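Local coordinates for protein bifunctional enzyme cysn/cysc (Mycobacterium tuberculosis, PDB 4BZP) that phosphorylates adenosine 5'-phosphosulfate at its 3'-hydroxyl with ATP, as the APS kinase part of a sulfate-activating enzyme, at residues D105-D117 and Y145-P157. Numbering follows the deposited sequence. Where two conformers were deposited one is given.
With EDO (1,2-ethanediol), chain F; EDO (1,2-ethanediol), chain G.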
loop_
_atom_site.group_PDB
_atom_site.type_symbol
_atom_site.label_atom_id
_atom_site.label_comp_id
_atom_site.label_asym_id
_atom_site.label_seq_id
_atom_site.Cartn_x
_atom_site.Cartn_y
_atom_site.Cartn_z
ATOM N N ASP A 105 -9.418 -13.674 1.379
ATOM C CA ASP A 105 -10.563 -13.914 0.496
ATOM C C ASP A 105 -10.601 -12.882 -0.634
ATOM O O ASP A 105 -10.364 -11.692 -0.429
ATOM C CB ASP A 105 -11.867 -13.792 1.267
ATOM C CG ASP A 105 -12.169 -14.978 2.160
ATOM O OD1 ASP A 105 -11.444 -15.985 2.196
ATOM O OD2 ASP A 105 -13.216 -14.855 2.818
ATOM N N PHE A 106 -10.924 -13.351 -1.834
ATOM C CA PHE A 106 -10.923 -12.561 -3.042
ATOM C C PHE A 106 -12.144 -12.913 -3.847
ATOM O O PHE A 106 -12.437 -14.108 -4.062
ATOM C CB PHE A 106 -9.647 -12.889 -3.841
ATOM C CG PHE A 106 -9.491 -12.189 -5.183
ATOM C CD1 PHE A 106 -10.051 -12.715 -6.346
ATOM C CD2 PHE A 106 -8.746 -11.035 -5.275
ATOM C CE1 PHE A 106 -9.909 -12.067 -7.544
ATOM C CE2 PHE A 106 -8.545 -10.419 -6.507
ATOM C CZ PHE A 106 -9.111 -10.941 -7.639
ATOM N N PHE A 107 -12.845 -11.893 -4.320
ATOM C CA PHE A 107 -14.035 -12.075 -5.144
ATOM C C PHE A 107 -13.876 -11.306 -6.431
ATOM O O PHE A 107 -13.633 -10.112 -6.412
ATOM C CB PHE A 107 -15.267 -11.606 -4.396
ATOM C CG PHE A 107 -15.458 -12.241 -3.068
ATOM C CD1 PHE A 107 -16.143 -13.413 -2.960
ATOM C CD2 PHE A 107 -14.928 -11.644 -1.926
ATOM C CE1 PHE A 107 -16.329 -14.005 -1.709
ATOM C CE2 PHE A 107 -15.093 -12.239 -0.686
ATOM C CZ PHE A 107 -15.793 -13.411 -0.592
ATOM N N GLU A 108 -14.060 -11.982 -7.554
ATOM C CA GLU A 108 -14.045 -11.402 -8.902
ATOM C C GLU A 108 -15.489 -11.030 -9.223
ATOM O O GLU A 108 -16.347 -11.932 -9.365
ATOM C CB GLU A 108 -13.443 -12.349 -9.988
ATOM C CG GLU A 108 -13.396 -11.687 -11.392
ATOM C CD GLU A 108 -13.152 -12.606 -12.576
ATOM O OE1 GLU A 108 -13.899 -13.554 -12.672
ATOM O OE2 GLU A 108 -12.246 -12.392 -13.416
ATOM N N VAL A 109 -15.768 -9.759 -9.366
ATOM C CA VAL A 109 -17.108 -9.251 -9.634
ATOM C C VAL A 109 -17.118 -8.621 -10.999
ATOM O O VAL A 109 -16.390 -7.653 -11.286
ATOM C CB VAL A 109 -17.559 -8.275 -8.577
ATOM C CG1 VAL A 109 -18.914 -7.704 -8.965
ATOM C CG2 VAL A 109 -17.611 -8.955 -7.211
ATOM N N PHE A 110 -17.882 -9.189 -11.939
ATOM C CA PHE A 110 -17.966 -8.727 -13.311
ATOM C C PHE A 110 -19.149 -7.800 -13.529
ATOM O O PHE A 110 -20.299 -8.236 -13.374
ATOM C CB PHE A 110 -18.073 -9.952 -14.201
ATOM C CG PHE A 110 -18.191 -9.686 -15.686
ATOM C CD1 PHE A 110 -17.709 -8.555 -16.293
ATOM C CD2 PHE A 110 -18.774 -10.672 -16.497
ATOM C CE1 PHE A 110 -17.864 -8.373 -17.645
ATOM C CE2 PHE A 110 -18.873 -10.508 -17.883
ATOM C CZ PHE A 110 -18.415 -9.347 -18.441
ATOM N N CYS A 111 -18.874 -6.529 -13.841
ATOM C CA CYS A 111 -19.900 -5.572 -14.204
ATOM C C CYS A 111 -20.158 -5.769 -15.665
ATOM O O CYS A 111 -19.507 -5.153 -16.538
ATOM C CB CYS A 111 -19.417 -4.148 -13.892
ATOM S SG CYS A 111 -19.236 -3.876 -12.099
ATOM N N ASP A 112 -21.100 -6.640 -15.961
ATOM C CA ASP A 112 -21.435 -7.075 -17.336
ATOM C C ASP A 112 -22.471 -6.184 -17.969
ATOM O O ASP A 112 -23.662 -6.518 -18.065
ATOM C CB ASP A 112 -21.886 -8.515 -17.373
ATOM C CG ASP A 112 -22.017 -9.075 -18.809
ATOM O OD1 ASP A 112 -21.615 -8.391 -19.768
ATOM O OD2 ASP A 112 -22.464 -10.255 -18.883
ATOM N N THR A 113 -22.016 -5.006 -18.376
ATOM C CA THR A 113 -22.811 -4.033 -19.129
ATOM C C THR A 113 -22.244 -3.958 -20.532
ATOM O O THR A 113 -21.023 -3.800 -20.687
ATOM C CB THR A 113 -22.729 -2.658 -18.399
ATOM O OG1 THR A 113 -23.278 -2.766 -17.060
ATOM C CG2 THR A 113 -23.487 -1.581 -19.156
ATOM N N PRO A 114 -23.096 -4.111 -21.541
ATOM C CA PRO A 114 -22.609 -4.101 -22.926
ATOM C C PRO A 114 -21.964 -2.785 -23.316
ATOM O O PRO A 114 -22.310 -1.733 -22.754
ATOM C CB PRO A 114 -23.878 -4.311 -23.762
ATOM C CG PRO A 114 -25.005 -4.447 -22.898
ATOM C CD PRO A 114 -24.568 -4.207 -21.458
ATOM N N LEU A 115 -21.035 -2.827 -24.256
ATOM C CA LEU A 115 -20.411 -1.675 -24.774
ATOM C C LEU A 115 -21.410 -0.558 -25.104
ATOM O O LEU A 115 -21.143 0.592 -24.782
ATOM C CB LEU A 115 -19.614 -2.030 -26.028
ATOM C CG LEU A 115 -18.891 -0.876 -26.758
ATOM C CD1 LEU A 115 -17.801 -0.307 -25.898
ATOM C CD2 LEU A 115 -18.258 -1.392 -28.050
ATOM N N GLN A 116 -22.458 -0.853 -25.840
ATOM C CA GLN A 116 -23.412 0.174 -26.247
ATOM C C GLN A 116 -23.972 0.930 -25.068
ATOM O O GLN A 116 -24.153 2.152 -25.147
ATOM C CB GLN A 116 -24.560 -0.440 -27.076
ATOM C CG GLN A 116 -24.186 -0.686 -28.531
ATOM C CD GLN A 116 -25.413 -0.858 -29.412
ATOM O OE1 GLN A 116 -26.546 -0.605 -28.983
ATOM N NE2 GLN A 116 -25.199 -1.288 -30.638
ATOM N N ASP A 117 -24.261 0.202 -24.004
ATOM C CA ASP A 117 -24.815 0.840 -22.821
ATOM C C ASP A 117 -23.719 1.666 -22.150
ATOM O O ASP A 117 -23.958 2.776 -21.648
ATOM C CB ASP A 117 -25.356 -0.159 -21.796
ATOM C CG ASP A 117 -26.567 -0.929 -22.199
ATOM O OD1 ASP A 117 -27.179 -0.618 -23.216
ATOM O OD2 ASP A 117 -26.931 -1.867 -21.368
ATOM N N TYR A 145 -11.255 -6.588 -24.381
ATOM C CA TYR A 145 -11.752 -6.914 -23.039
ATOM C C TYR A 145 -11.978 -8.435 -23.054
ATOM O O TYR A 145 -12.712 -8.928 -23.939
ATOM C CB TYR A 145 -13.022 -6.143 -22.656
ATOM C CG TYR A 145 -13.487 -6.477 -21.263
ATOM C CD1 TYR A 145 -12.763 -6.035 -20.170
ATOM C CD2 TYR A 145 -14.518 -7.367 -21.053
ATOM C CE1 TYR A 145 -13.135 -6.388 -18.883
ATOM C CE2 TYR A 145 -14.872 -7.751 -19.760
ATOM C CZ TYR A 145 -14.168 -7.274 -18.680
ATOM O OH TYR A 145 -14.432 -7.711 -17.391
ATOM N N GLN A 146 -11.350 -9.183 -22.165
ATOM C CA GLN A 146 -11.523 -10.652 -22.082
ATOM C C GLN A 146 -12.559 -10.904 -20.994
ATOM O O GLN A 146 -12.261 -10.705 -19.796
ATOM C CB GLN A 146 -10.195 -11.305 -21.764
ATOM C CG GLN A 146 -9.165 -11.066 -22.872
ATOM C CD GLN A 146 -7.846 -11.714 -22.627
ATOM O OE1 GLN A 146 -7.472 -12.082 -21.500
ATOM N NE2 GLN A 146 -7.085 -11.873 -23.718
ATOM N N ARG A 147 -13.726 -11.366 -21.353
ATOM C CA ARG A 147 -14.832 -11.469 -20.398
ATOM C C ARG A 147 -14.515 -12.571 -19.400
ATOM O O ARG A 147 -14.061 -13.608 -19.767
ATOM C CB ARG A 147 -16.120 -11.844 -21.110
ATOM C CG ARG A 147 -16.676 -10.726 -21.920
ATOM C CD ARG A 147 -17.815 -11.231 -22.842
ATOM N NE ARG A 147 -18.924 -11.816 -22.098
ATOM C CZ ARG A 147 -19.907 -11.142 -21.503
ATOM N NH1 ARG A 147 -19.968 -9.849 -21.585
ATOM N NH2 ARG A 147 -20.841 -11.809 -20.839
ATOM N N PRO A 148 -14.778 -12.338 -18.105
ATOM C CA PRO A 148 -14.625 -13.364 -17.105
ATOM C C PRO A 148 -15.506 -14.604 -17.376
ATOM O O PRO A 148 -16.668 -14.452 -17.683
ATOM C CB PRO A 148 -15.131 -12.658 -15.858
ATOM C CG PRO A 148 -14.847 -11.240 -16.055
ATOM C CD PRO A 148 -15.018 -11.012 -17.523
ATOM N N LYS A 149 -14.871 -15.761 -17.328
ATOM C CA LYS A 149 -15.581 -17.042 -17.542
ATOM C C LYS A 149 -16.187 -17.619 -16.286
ATOM O O LYS A 149 -17.200 -18.319 -16.361
ATOM C CB LYS A 149 -14.676 -18.065 -18.213
ATOM C CG LYS A 149 -14.166 -17.576 -19.572
ATOM C CD LYS A 149 -15.189 -17.062 -20.586
ATOM C CE LYS A 149 -14.505 -16.587 -21.901
ATOM N NZ LYS A 149 -15.507 -16.408 -22.983
ATOM N N ASN A 150 -15.600 -17.283 -15.138
ATOM C CA ASN A 150 -16.025 -17.869 -13.859
ATOM C C ASN A 150 -16.068 -16.819 -12.731
ATOM O O ASN A 150 -15.420 -17.009 -11.737
ATOM C CB ASN A 150 -15.079 -19.020 -13.466
ATOM C CG ASN A 150 -15.140 -20.169 -14.451
ATOM O OD1 ASN A 150 -16.134 -20.863 -14.494
ATOM N ND2 ASN A 150 -14.089 -20.342 -15.280
ATOM N N PRO A 151 -16.676 -15.655 -12.994
ATOM C CA PRO A 151 -16.672 -14.687 -11.901
ATOM C C PRO A 151 -17.455 -15.148 -10.683
ATOM O O PRO A 151 -18.354 -15.987 -10.813
ATOM C CB PRO A 151 -17.360 -13.455 -12.529
ATOM C CG PRO A 151 -18.336 -14.075 -13.535
ATOM C CD PRO A 151 -17.612 -15.277 -14.067
ATOM N N ASP A 152 -17.128 -14.641 -9.517
ATOM C CA ASP A 152 -17.907 -14.945 -8.334
ATOM C C ASP A 152 -19.303 -14.331 -8.378
ATOM O O ASP A 152 -20.222 -14.887 -7.789
ATOM C CB ASP A 152 -17.200 -14.453 -7.078
ATOM C CG ASP A 152 -15.889 -15.172 -6.865
ATOM O OD1 ASP A 152 -15.962 -16.374 -6.489
ATOM O OD2 ASP A 152 -14.803 -14.686 -7.169
ATOM N N LEU A 153 -19.476 -13.193 -9.055
ATOM C CA LEU A 153 -20.736 -12.506 -9.143
ATOM C C LEU A 153 -20.756 -11.739 -10.442
ATOM O O LEU A 153 -19.766 -11.114 -10.840
ATOM C CB LEU A 153 -20.869 -11.538 -7.971
ATOM C CG LEU A 153 -22.125 -10.667 -7.917
ATOM C CD1 LEU A 153 -23.389 -11.522 -7.791
ATOM C CD2 LEU A 153 -22.009 -9.688 -6.769
ATOM N N ARG A 154 -21.865 -11.762 -11.147
ATOM C CA ARG A 154 -22.057 -11.024 -12.377
ATOM C C ARG A 154 -23.135 -9.996 -12.109
ATOM O O ARG A 154 -24.262 -10.347 -11.764
ATOM C CB ARG A 154 -22.479 -11.984 -13.506
ATOM C CG ARG A 154 -22.671 -11.304 -14.869
ATOM C CD ARG A 154 -23.167 -12.225 -15.996
ATOM N NE ARG A 154 -22.487 -13.504 -15.940
ATOM C CZ ARG A 154 -21.474 -13.807 -16.747
ATOM N NH1 ARG A 154 -21.075 -12.943 -17.656
ATOM N NH2 ARG A 154 -20.893 -14.975 -16.634
ATOM N N LEU A 155 -22.820 -8.709 -12.219
ATOM C CA LEU A 155 -23.744 -7.592 -12.041
ATOM C C LEU A 155 -24.266 -7.160 -13.386
ATOM O O LEU A 155 -23.483 -7.009 -14.319
ATOM C CB LEU A 155 -23.070 -6.430 -11.358
ATOM C CG LEU A 155 -22.520 -6.711 -9.946
ATOM C CD1 LEU A 155 -21.786 -5.511 -9.362
ATOM C CD2 LEU A 155 -23.639 -7.151 -8.998
ATOM N N THR A 156 -25.569 -6.932 -13.505
ATOM C CA THR A 156 -26.184 -6.658 -14.765
ATOM C C THR A 156 -26.950 -5.316 -14.714
ATOM O O THR A 156 -27.489 -4.932 -13.671
ATOM C CB THR A 156 -27.110 -7.823 -15.180
ATOM O OG1 THR A 156 -28.046 -8.011 -14.165
ATOM C CG2 THR A 156 -26.308 -9.056 -15.403
ATOM N N PRO A 157 -27.080 -4.635 -15.858
ATOM C CA PRO A 157 -27.553 -3.243 -15.885
ATOM C C PRO A 157 -29.045 -3.064 -15.622
ATOM O O PRO A 157 -29.490 -1.970 -15.436
ATOM C CB PRO A 157 -27.099 -2.763 -17.293
ATOM C CG PRO A 157 -26.966 -3.960 -18.102
ATOM C CD PRO A 157 -26.469 -5.021 -17.148
HETATM C C1 EDO F . -19.182 -6.192 -21.744
HETATM O O1 EDO F . -19.810 -6.192 -20.483
HETATM C C2 EDO F . -17.915 -6.945 -21.482
HETATM O O2 EDO F . -18.020 -8.089 -22.279
HETATM C C1 EDO G . -23.327 -14.953 -11.354
HETATM O O1 EDO G . -23.701 -13.918 -10.476
HETATM C C2 EDO G . -22.166 -15.773 -10.868
HETATM O O2 EDO G . -21.018 -15.217 -11.466
HETATM O O HOH W 1 -13.602 -16.648 -4.910
HETATM O O HOH W 2 -13.524 -15.646 -14.278
HETATM O O HOH W 3 -23.192 -4.289 -14.964
#
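With chi1 at 179°, Phe-110 swings its ring away from its own backbone N and against Pro-148, while Asp-112, turned the same way about chi1 (-170°), directs its carboxylate to Arg-147 and Arg-154. The pairing illustrates how a P-loop kinase fold finishes its parallel sheet: 153-155 is an edge strand of the sheet within this chain and adds to 106-111, whose other edge bonds to strand 6-11. Phe-110 N donates to Leu-153 O at 2.9 Å and Leu-155 N to Phe-110 O at 2.8 Å, so Phe-110 is held through both its backbone polar atoms. Before the regular pairing starts, the side chain of Asp-152 stands in for a strand carbonyl: OD2 accepts from Glu-108 N at 2.8 Å through its anti lone pair, nearly straight at 169°, and also meets Arg-96 of helix 89-101.

Alternate side chains serve the two faces of the sheet. Val-109 CG1 meets Leu-155 CD1 at 3.6 Å on the face where helix 161-173 packs. On the other, Pro-148 CD sits squarely over the centre of the Phe-110 ring, 3.6 Å from the centroid, in a CH-pi contact; Asp-112 CB lies over the opposite ring face, toward the rim. Glu-108, extended past Pro-148 and Pro-151, ends in a salt bridge to Arg-92.

Just after strand 106-111, Asp-112 is gripped end-on by Arg-147, NH1 to OD1 and NH2 to OD2. Arg-154 NH1 joins at 3.3 Å from Asp-112 OD2, approaching from the same face of the carboxylate plane as Arg-147 NH2.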